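Local atomic coordinates of uracil-DNA glycosylase (Sulfolobus tokodaii str. 7, PDB entry 4ZBY), a protein that belongs to the uracil-DNA glycosylase superfamily and, as modelled, holds an iron/sulfur cluster and a uracil in two separate pockets. Residues R23-Y32 against R75-C86; F55-L63 against Y163-N171. All blocks are in the same frame, centred on the assembly; numbering follows the deposited sequence.

Contact 1: R23-Y32 against R75-C86; sequences RTNAVPGEGY and RDQVFITNVVKC. With SF4 (iron/sulfur cluster), chain B; URA (uracil), chain C.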
loop_
_atom_site.group_PDB
_atom_site.type_symbol
_atom_site.label_atom_id
_atom_site.label_comp_id
_atom_site.label_asym_id
_atom_site.label_seq_id
_atom_site.Cartn_x
_atom_site.Cartn_y
_atom_site.Cartn_z
ATOM N N ARG A 23 -17.156 3.783 10.284
ATOM C CA ARG A 23 -17.022 3.780 8.835
ATOM C C ARG A 23 -18.347 3.893 8.090
ATOM O O ARG A 23 -19.433 3.571 8.609
ATOM C CB ARG A 23 -16.269 2.519 8.367
ATOM C CG ARG A 23 -17.138 1.289 8.285
ATOM C CD ARG A 23 -16.343 0.028 7.976
ATOM N NE ARG A 23 -17.213 -1.130 8.163
ATOM C CZ ARG A 23 -16.822 -2.294 8.676
ATOM N NH1 ARG A 23 -15.555 -2.478 9.040
ATOM N NH2 ARG A 23 -17.705 -3.275 8.831
ATOM N N THR A 24 -18.226 4.381 6.855
ATOM C CA THR A 24 -19.282 4.258 5.860
ATOM C C THR A 24 -18.999 2.986 5.077
ATOM O O THR A 24 -19.850 2.107 4.985
ATOM C CB THR A 24 -19.328 5.459 4.905
ATOM O OG1 THR A 24 -19.465 6.656 5.679
ATOM C CG2 THR A 24 -20.564 5.348 3.952
ATOM N N ASN A 25 -17.784 2.878 4.555
ATOM C CA ASN A 25 -17.355 1.671 3.831
ATOM C C ASN A 25 -15.965 1.245 4.232
ATOM O O ASN A 25 -15.079 2.081 4.276
ATOM C CB ASN A 25 -17.314 1.894 2.317
ATOM C CG ASN A 25 -18.664 2.140 1.734
ATOM O OD1 ASN A 25 -19.465 1.213 1.570
ATOM N ND2 ASN A 25 -18.937 3.394 1.417
ATOM N N ALA A 26 -15.773 -0.049 4.489
ATOM C CA ALA A 26 -14.417 -0.598 4.631
ATOM C C ALA A 26 -13.794 -0.550 3.251
ATOM O O ALA A 26 -14.523 -0.522 2.255
ATOM C CB ALA A 26 -14.454 -2.031 5.162
ATOM N N VAL A 27 -12.463 -0.592 3.180
ATOM C CA VAL A 27 -11.747 -0.461 1.915
ATOM C C VAL A 27 -10.754 -1.602 1.773
ATOM O O VAL A 27 -9.586 -1.477 2.224
ATOM C CB VAL A 27 -11.001 0.906 1.846
ATOM C CG1 VAL A 27 -10.325 1.105 0.511
ATOM C CG2 VAL A 27 -11.986 2.083 2.115
ATOM N N PRO A 28 -11.177 -2.717 1.145
ATOM C CA PRO A 28 -10.283 -3.879 1.045
ATOM C C PRO A 28 -9.113 -3.678 0.071
ATOM O O PRO A 28 -8.040 -4.256 0.276
ATOM C CB PRO A 28 -11.200 -5.011 0.552
ATOM C CG PRO A 28 -12.392 -4.352 -0.005
ATOM C CD PRO A 28 -12.557 -3.031 0.755
ATOM N N GLY A 29 -9.278 -2.821 -0.921
ATOM C CA GLY A 29 -8.239 -2.664 -1.934
ATOM C C GLY A 29 -8.820 -3.123 -3.249
ATOM O O GLY A 29 -9.831 -3.812 -3.257
ATOM N N GLU A 30 -8.163 -2.763 -4.351
ATOM C CA GLU A 30 -8.675 -3.117 -5.664
ATOM C C GLU A 30 -7.525 -3.272 -6.653
ATOM O O GLU A 30 -6.463 -2.652 -6.486
ATOM C CB GLU A 30 -9.691 -2.064 -6.144
ATOM C CG GLU A 30 -9.122 -0.682 -6.422
ATOM C CD GLU A 30 -10.193 0.371 -6.724
ATOM O OE1 GLU A 30 -11.401 0.066 -6.653
ATOM O OE2 GLU A 30 -9.812 1.513 -7.042
ATOM N N GLY A 31 -7.737 -4.095 -7.679
ATOM C CA GLY A 31 -6.770 -4.204 -8.740
ATOM C C GLY A 31 -6.589 -5.610 -9.242
ATOM O O GLY A 31 -7.349 -6.524 -8.903
ATOM N N TYR A 32 -5.580 -5.772 -10.086
ATOM C CA TYR A 32 -5.341 -7.024 -10.788
ATOM C C TYR A 32 -4.798 -8.094 -9.853
ATOM O O TYR A 32 -3.818 -7.853 -9.160
ATOM C CB TYR A 32 -4.356 -6.750 -11.916
ATOM C CG TYR A 32 -4.100 -7.902 -12.834
ATOM C CD1 TYR A 32 -2.822 -8.136 -13.324
ATOM C CD2 TYR A 32 -5.137 -8.729 -13.261
ATOM C CE1 TYR A 32 -2.575 -9.176 -14.206
ATOM C CE2 TYR A 32 -4.878 -9.778 -14.144
ATOM C CZ TYR A 32 -3.598 -9.989 -14.594
ATOM O OH TYR A 32 -3.350 -11.024 -15.485
ATOM N N ARG A 75 -4.580 1.975 -13.133
ATOM C CA ARG A 75 -4.840 1.361 -11.828
ATOM C C ARG A 75 -5.285 -0.094 -11.946
ATOM O O ARG A 75 -4.971 -0.913 -11.087
ATOM C CB ARG A 75 -5.916 2.142 -11.057
ATOM C CG ARG A 75 -5.510 3.529 -10.639
ATOM C CD ARG A 75 -6.744 4.308 -10.170
ATOM N NE ARG A 75 -7.446 3.673 -9.048
ATOM C CZ ARG A 75 -7.288 4.014 -7.767
ATOM N NH1 ARG A 75 -6.450 4.982 -7.427
ATOM N NH2 ARG A 75 -7.975 3.383 -6.819
ATOM N N ASP A 76 -6.031 -0.430 -12.993
ATOM C CA ASP A 76 -6.500 -1.797 -13.122
ATOM C C ASP A 76 -5.380 -2.790 -13.444
ATOM O O ASP A 76 -5.615 -4.008 -13.450
ATOM C CB ASP A 76 -7.603 -1.880 -14.190
ATOM C CG ASP A 76 -8.870 -1.157 -13.755
ATOM O OD1 ASP A 76 -9.160 -1.182 -12.545
ATOM O OD2 ASP A 76 -9.557 -0.553 -14.614
ATOM N N GLN A 77 -4.158 -2.296 -13.670
ATOM C CA GLN A 77 -3.049 -3.205 -13.940
ATOM C C GLN A 77 -2.199 -3.441 -12.707
ATOM O O GLN A 77 -1.298 -4.263 -12.745
ATOM C CB GLN A 77 -2.143 -2.678 -15.057
ATOM C CG GLN A 77 -2.802 -2.526 -16.419
ATOM C CD GLN A 77 -1.925 -1.829 -17.431
ATOM O OE1 GLN A 77 -1.695 -0.636 -17.346
ATOM N NE2 GLN A 77 -1.447 -2.576 -18.420
ATOM N N VAL A 78 -2.494 -2.731 -11.619
ATOM C CA VAL A 78 -1.724 -2.902 -10.371
ATOM C C VAL A 78 -2.685 -3.295 -9.263
ATOM O O VAL A 78 -3.894 -3.458 -9.529
ATOM C CB VAL A 78 -0.972 -1.632 -10.001
ATOM C CG1 VAL A 78 0.017 -1.309 -11.130
ATOM C CG2 VAL A 78 -1.939 -0.456 -9.779
ATOM N N PHE A 79 -2.181 -3.511 -8.049
ATOM C CA PHE A 79 -3.072 -3.742 -6.923
ATOM C C PHE A 79 -2.771 -2.720 -5.857
ATOM O O PHE A 79 -1.602 -2.458 -5.560
ATOM C CB PHE A 79 -2.939 -5.167 -6.358
ATOM C CG PHE A 79 -4.047 -5.526 -5.400
ATOM C CD1 PHE A 79 -3.917 -5.262 -4.053
ATOM C CD2 PHE A 79 -5.234 -6.106 -5.868
ATOM C CE1 PHE A 79 -4.951 -5.583 -3.153
ATOM C CE2 PHE A 79 -6.272 -6.419 -4.996
ATOM C CZ PHE A 79 -6.124 -6.139 -3.632
ATOM N N ILE A 80 -3.824 -2.116 -5.303
ATOM C CA ILE A 80 -3.650 -1.004 -4.361
ATOM C C ILE A 80 -4.459 -1.252 -3.098
ATOM O O ILE A 80 -5.654 -1.532 -3.181
ATOM C CB ILE A 80 -4.118 0.332 -4.981
ATOM C CG1 ILE A 80 -3.292 0.667 -6.231
ATOM C CG2 ILE A 80 -4.027 1.449 -3.928
ATOM C CD1 ILE A 80 -3.870 1.887 -7.026
ATOM N N THR A 81 -3.802 -1.195 -1.952
ATOM C CA THR A 81 -4.519 -1.379 -0.703
ATOM C C THR A 81 -3.774 -0.643 0.409
ATOM O O THR A 81 -2.924 0.197 0.127
ATOM C CB THR A 81 -4.707 -2.888 -0.393
ATOM O OG1 THR A 81 -5.571 -3.034 0.750
ATOM C CG2 THR A 81 -3.381 -3.587 -0.145
ATOM N N ASN A 82 -4.138 -0.937 1.652
ATOM C CA ASN A 82 -3.567 -0.293 2.836
ATOM C C ASN A 82 -3.358 -1.316 3.930
ATOM O O ASN A 82 -3.999 -2.354 3.930
ATOM C CB ASN A 82 -4.478 0.811 3.384
ATOM C CG ASN A 82 -4.655 1.971 2.419
ATOM O OD1 ASN A 82 -3.752 2.763 2.221
ATOM N ND2 ASN A 82 -5.833 2.073 1.822
ATOM N N VAL A 83 -2.492 -1.001 4.893
ATOM C CA VAL A 83 -2.251 -1.922 5.996
ATOM C C VAL A 83 -3.480 -1.990 6.923
ATOM O O VAL A 83 -3.781 -3.049 7.485
ATOM C CB VAL A 83 -0.971 -1.526 6.775
ATOM C CG1 VAL A 83 -1.109 -0.138 7.375
ATOM C CG2 VAL A 83 -0.639 -2.557 7.847
ATOM N N VAL A 84 -4.209 -0.876 7.056
ATOM C CA VAL A 84 -5.456 -0.853 7.795
ATOM C C VAL A 84 -6.557 -0.467 6.813
ATOM O O VAL A 84 -6.354 0.401 5.955
ATOM C CB VAL A 84 -5.389 0.143 8.973
ATOM C CG1 VAL A 84 -6.764 0.452 9.536
ATOM C CG2 VAL A 84 -4.487 -0.455 10.060
ATOM N N LYS A 85 -7.706 -1.118 6.920
ATOM C CA LYS A 85 -8.691 -0.977 5.861
ATOM C C LYS A 85 -9.957 -0.174 6.210
ATOM O O LYS A 85 -10.863 -0.016 5.370
ATOM C CB LYS A 85 -9.022 -2.377 5.335
ATOM C CG LYS A 85 -7.784 -2.969 4.610
ATOM C CD LYS A 85 -7.863 -4.468 4.523
ATOM C CE LYS A 85 -7.036 -4.993 3.372
ATOM N NZ LYS A 85 -5.564 -4.739 3.476
ATOM N N CYS A 86 -9.998 0.400 7.411
ATOM C CA CYS A 86 -11.046 1.353 7.761
ATOM C C CYS A 86 -10.438 2.679 8.178
ATOM O O CYS A 86 -9.329 2.719 8.680
ATOM C CB CYS A 86 -11.925 0.826 8.887
ATOM S SG CYS A 86 -12.786 -0.682 8.342
HETATM FE FE1 SF4 B . -10.551 -3.099 11.796
HETATM FE FE2 SF4 B . -11.695 -4.989 10.301
HETATM FE FE3 SF4 B . -11.743 -2.423 9.476
HETATM FE FE4 SF4 B . -9.460 -3.797 9.448
HETATM S S1 SF4 B . -11.298 -4.204 8.175
HETATM S S2 SF4 B . -9.731 -1.692 10.181
HETATM S S3 SF4 B . -9.692 -5.114 11.300
HETATM S S4 SF4 B . -12.737 -3.290 11.373
HETATM N N1 URA C . -4.047 7.477 2.380
HETATM C C2 URA C . -3.685 6.176 2.425
HETATM O O2 URA C . -2.784 5.761 3.130
HETATM N N3 URA C . -4.494 5.316 1.794
HETATM C C4 URA C . -5.622 5.624 1.121
HETATM O O4 URA C . -6.225 4.744 0.529
HETATM C C5 URA C . -5.963 6.991 1.085
HETATM C C6 URA C . -5.169 7.896 1.704
HETATM O O HOH W 1 -7.331 -0.603 1.228
HETATM O O HOH W 2 -5.918 -0.806 -8.557
HETATM O O HOH W 3 -9.540 1.802 -10.026
#
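Arg23 meets Cys86 at the iron/sulfur cluster: Arg23 NH1 donates to Cys86 SG over 3.4 Å, at 158° at the hydrogen, with the sulfur at the edge of the guanidinium and close to its plane. The same SG binds an iron, FE3, at 2.3 Å, and NH1 has a second partner in the carbonyl of Cys14. At the far end of the contact, in the conformer given, one of two for Glu30, Glu30 OE2 takes Arg75 NH2 in a salt bridge of 2.6 Å, on the anti side of the carboxylate, whose plane stands 84° from the guanidinium. In this copy a chi1 of 66°, with CG between backbone N and carbonyl, followed by an extended chain, brings the Glu30 carboxylate to that arginine; Arg53 shares OE2, and a water joins OE2 to Arg75 NE.

Between these ends, Glu30 and Ile80 form an antiparallel hydrogen-bonded pair, with Ile80 N 2.9 Å from Glu30 O; that carbonyl oxygen also lies 3.7 Å above one face of the Phe79 ring. Thr81 OG1 donates to Pro28 O across 2.8 Å, from well above the carbonyl plane, and accepts protons from Lys85 NZ and from a water that also bonds Val27 O and Asn82 ND2. Lys85 NZ reaches Asn82 O as well, at 2.9 Å and nearly in line with its C=O. Asn82 in turn reads the uracil with both ends of its amide, OD1 accepting from N3 at 2.7 Å and ND2 donating to O4.

Strand 30-31 thus borders strand 79-82, whose last residue, Asn82, binds the uracil; the chain beyond runs to Cys86, which binds the cluster iron. The N-H of Arg23 directed at the cysteine sulfur probably offsets part of the negative charge of the thiolate-bound cluster.

Contact 2: F55-L63 against Y163-N171; sequences FVGAAGKLL and YHPAAALYN. With URA (uracil), chain C.
Phe55 and His164 meet obliquely, their planes 36° apart, with His164 NE2 at the edge of the phenyl ring, 3.7 Å from Phe55 CE1. One face of Phe55 carries uracil N3, 3.3 Å above the ring plane; the opposite face rests on Leu63 CD2 from the second turn of helix 58-71. The imidazole has Pro165 CD over a face, while its edge is used twice: NE2 donates to uracil O2 at 2.8 Å, and ND1 accepts Ala166 N at 3.0 Å, close to the ring plane. The two bonds together help to set the rotation of the ring, and the His164 chi1 of -170°, CG anti to the backbone N, sends it toward the uracil. Phe55 N donates to uracil O4.

Beneath the rings the contact is apolar. Ala59 is its centre: its CB sits 3.8 Å from Ala166 CB, and its carbonyl oxygen meets Pro165 CB at 3.5 Å. Leu62 CD2 lies alongside Pro165 O and Ala168 CB, and Leu169 CD1 is 4.0 Å from Ala58 CB. Helix 58-71 therefore leans its N-terminal turns on residues 165-169, which have helical backbone angles but not the regular helix bonds. Leu121 of strand 117-121 touches Phe55, Leu63 and Pro165, Ile80 of strand 79-82 touches Phe55, and helix 172-190 backs Leu62 and Leu63 through Arg175 and Phe182.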
loop_
_atom_site.group_PDB
_atom_site.type_symbol
_atom_site.label_atom_id
_atom_site.label_comp_id
_atom_site.label_asym_id
_atom_site.label_seq_id
_atom_site.Cartn_x
_atom_site.Cartn_y
_atom_site.Cartn_z
ATOM N N PHE A 55 -7.159 5.269 -2.159
ATOM C CA PHE A 55 -6.459 6.318 -2.891
ATOM C C PHE A 55 -7.325 6.977 -3.993
ATOM O O PHE A 55 -7.027 6.910 -5.206
ATOM C CB PHE A 55 -5.142 5.743 -3.453
ATOM C CG PHE A 55 -4.056 5.597 -2.407
ATOM C CD1 PHE A 55 -3.442 6.720 -1.871
ATOM C CD2 PHE A 55 -3.663 4.347 -1.946
ATOM C CE1 PHE A 55 -2.440 6.601 -0.926
ATOM C CE2 PHE A 55 -2.681 4.223 -0.986
ATOM C CZ PHE A 55 -2.061 5.337 -0.484
ATOM N N VAL A 56 -8.394 7.647 -3.559
ATOM C CA VAL A 56 -9.275 8.366 -4.493
ATOM C C VAL A 56 -9.410 9.857 -4.184
ATOM O O VAL A 56 -10.004 10.610 -4.953
ATOM C CB VAL A 56 -10.700 7.736 -4.545
ATOM C CG1 VAL A 56 -10.665 6.425 -5.297
ATOM C CG2 VAL A 56 -11.313 7.544 -3.150
ATOM N N GLY A 57 -8.885 10.274 -3.048
ATOM C CA GLY A 57 -8.859 11.691 -2.706
ATOM C C GLY A 57 -7.679 12.365 -3.394
ATOM O O GLY A 57 -7.093 11.794 -4.318
ATOM N N ALA A 58 -7.321 13.570 -2.950
ATOM C CA ALA A 58 -6.215 14.314 -3.561
ATOM C C ALA A 58 -4.905 13.520 -3.606
ATOM O O ALA A 58 -4.226 13.467 -4.644
ATOM C CB ALA A 58 -5.990 15.629 -2.813
ATOM N N ALA A 59 -4.527 12.917 -2.483
ATOM C CA ALA A 59 -3.296 12.137 -2.460
ATOM C C ALA A 59 -3.419 10.973 -3.422
ATOM O O ALA A 59 -2.470 10.630 -4.121
ATOM C CB ALA A 59 -2.996 11.626 -1.075
ATOM N N GLY A 60 -4.588 10.351 -3.446
ATOM C CA GLY A 60 -4.799 9.263 -4.374
ATOM C C GLY A 60 -4.736 9.641 -5.847
ATOM O O GLY A 60 -4.244 8.851 -6.675
ATOM N N LYS A 61 -5.266 10.811 -6.187
ATOM C CA LYS A 61 -5.216 11.304 -7.564
ATOM C C LYS A 61 -3.761 11.532 -7.987
ATOM O O LYS A 61 -3.392 11.260 -9.136
ATOM C CB LYS A 61 -6.044 12.577 -7.716
ATOM C CG LYS A 61 -7.558 12.302 -7.539
ATOM C CD LYS A 61 -8.378 13.584 -7.427
ATOM C CE LYS A 61 -9.844 13.274 -7.129
ATOM N NZ LYS A 61 -10.672 14.521 -7.169
ATOM N N LEU A 62 -2.932 11.980 -7.050
ATOM C CA LEU A 62 -1.508 12.156 -7.342
ATOM C C LEU A 62 -0.870 10.787 -7.561
ATOM O O LEU A 62 -0.080 10.605 -8.486
ATOM C CB LEU A 62 -0.806 12.903 -6.222
ATOM C CG LEU A 62 0.707 13.049 -6.360
ATOM C CD1 LEU A 62 1.076 13.618 -7.713
ATOM C CD2 LEU A 62 1.177 13.973 -5.256
ATOM N N LEU A 63 -1.209 9.827 -6.705
ATOM C CA LEU A 63 -0.705 8.480 -6.881
ATOM C C LEU A 63 -1.080 7.940 -8.258
ATOM O O LEU A 63 -0.228 7.421 -8.971
ATOM C CB LEU A 63 -1.238 7.539 -5.799
ATOM C CG LEU A 63 -0.830 6.078 -5.979
ATOM C CD1 LEU A 63 0.679 5.892 -5.866
ATOM C CD2 LEU A 63 -1.510 5.177 -4.975
ATOM N N TYR A 163 7.930 8.017 0.227
ATOM C CA TYR A 163 7.111 8.903 1.037
ATOM C C TYR A 163 5.671 8.679 0.632
ATOM O O TYR A 163 5.394 8.171 -0.445
ATOM C CB TYR A 163 7.512 10.364 0.849
ATOM C CG TYR A 163 8.838 10.735 1.474
ATOM C CD1 TYR A 163 9.191 10.271 2.741
ATOM C CD2 TYR A 163 9.728 11.563 0.808
ATOM C CE1 TYR A 163 10.403 10.613 3.316
ATOM C CE2 TYR A 163 10.941 11.919 1.383
ATOM C CZ TYR A 163 11.274 11.437 2.631
ATOM O OH TYR A 163 12.482 11.778 3.203
ATOM N N HIS A 164 4.747 9.023 1.509
ATOM C CA HIS A 164 3.353 8.890 1.181
ATOM C C HIS A 164 2.968 10.006 0.223
ATOM O O HIS A 164 3.453 11.123 0.354
ATOM C CB HIS A 164 2.535 8.960 2.462
ATOM C CG HIS A 164 1.107 8.600 2.278
ATOM N ND1 HIS A 164 0.189 9.464 1.720
ATOM C CD2 HIS A 164 0.427 7.474 2.601
ATOM C CE1 HIS A 164 -0.998 8.884 1.701
ATOM N NE2 HIS A 164 -0.879 7.677 2.231
ATOM N N PRO A 165 2.070 9.730 -0.722
ATOM C CA PRO A 165 1.698 10.757 -1.708
ATOM C C PRO A 165 1.136 12.031 -1.085
ATOM O O PRO A 165 1.332 13.104 -1.628
ATOM C CB PRO A 165 0.621 10.065 -2.543
ATOM C CG PRO A 165 0.905 8.641 -2.400
ATOM C CD PRO A 165 1.499 8.413 -1.057
ATOM N N ALA A 166 0.411 11.893 0.020
ATOM C CA ALA A 166 -0.128 13.046 0.722
ATOM C C ALA A 166 0.980 14.035 1.102
ATOM O O ALA A 166 0.752 15.248 1.119
ATOM C CB ALA A 166 -0.886 12.591 1.940
ATOM N N ALA A 167 2.185 13.531 1.366
ATOM C CA ALA A 167 3.283 14.406 1.781
ATOM C C ALA A 167 3.811 15.237 0.621
ATOM O O ALA A 167 4.523 16.222 0.826
ATOM C CB ALA A 167 4.426 13.586 2.400
ATOM N N ALA A 168 3.454 14.839 -0.594
ATOM C CA ALA A 168 3.956 15.493 -1.794
ATOM C C ALA A 168 2.971 16.500 -2.374
ATOM O O ALA A 168 3.292 17.241 -3.298
ATOM C CB ALA A 168 4.302 14.457 -2.833
ATOM N N LEU A 169 1.768 16.534 -1.825
ATOM C CA LEU A 169 0.736 17.428 -2.338
ATOM C C LEU A 169 1.121 18.904 -2.300
ATOM O O LEU A 169 0.863 19.634 -3.249
ATOM C CB LEU A 169 -0.557 17.222 -1.556
ATOM C CG LEU A 169 -1.323 15.935 -1.853
ATOM C CD1 LEU A 169 -2.465 15.801 -0.851
ATOM C CD2 LEU A 169 -1.856 15.959 -3.280
ATOM N N TYR A 170 1.736 19.349 -1.211
ATOM C CA TYR A 170 2.027 20.772 -1.060
ATOM C C TYR A 170 3.505 21.020 -0.798
ATOM O O TYR A 170 3.874 21.979 -0.140
ATOM C CB TYR A 170 1.169 21.367 0.065
ATOM C CG TYR A 170 -0.273 20.917 -0.010
ATOM C CD1 TYR A 170 -1.156 21.490 -0.919
ATOM C CD2 TYR A 170 -0.744 19.908 0.813
ATOM C CE1 TYR A 170 -2.478 21.070 -1.000
ATOM C CE2 TYR A 170 -2.057 19.478 0.741
ATOM C CZ TYR A 170 -2.920 20.060 -0.166
ATOM O OH TYR A 170 -4.228 19.613 -0.235
ATOM N N ASN A 171 4.347 20.156 -1.347
ATOM C CA ASN A 171 5.789 20.232 -1.144
ATOM C C ASN A 171 6.493 19.848 -2.433
ATOM O O ASN A 171 6.723 18.657 -2.681
ATOM C CB ASN A 171 6.199 19.303 -0.001
ATOM C CG ASN A 171 7.651 19.445 0.382
ATOM O OD1 ASN A 171 8.495 19.810 -0.435
ATOM N ND2 ASN A 171 7.955 19.143 1.637
HETATM N N1 URA C . -4.047 7.477 2.380
HETATM C C2 URA C . -3.685 6.176 2.425
HETATM O O2 URA C . -2.784 5.761 3.130
HETATM N N3 URA C . -4.494 5.316 1.794
HETATM C C4 URA C . -5.622 5.624 1.121
HETATM O O4 URA C . -6.225 4.744 0.529
HETATM C C5 URA C . -5.963 6.991 1.085
HETATM C C6 URA C . -5.169 7.896 1.704
#

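In the fold
Contacts 1 and 2 have centres 15 Å apart and join at the uracil: Asn82 of 75-86 binds it, as do Phe55 of 55-63 and His164 of 163-171, with Glu42 N adding another bond. They also touch directly. Ile80 CG2 packs 3.5 Å from Phe55 CD2, and Arg75 NH1 lies 3.0 Å from Phe55 O, a probable hydrogen bond, so Arg75, which in the conformer given also pairs with Glu30, probably ties the lead-in to strand 79-82 to the backbone at Phe55. The four segments alternate along the chain. The cluster is remote from the uracil: the nearest atoms, S2 of the cluster and O4 of the uracil, are 12.1 Å apart, and residues 82-86 span the interval.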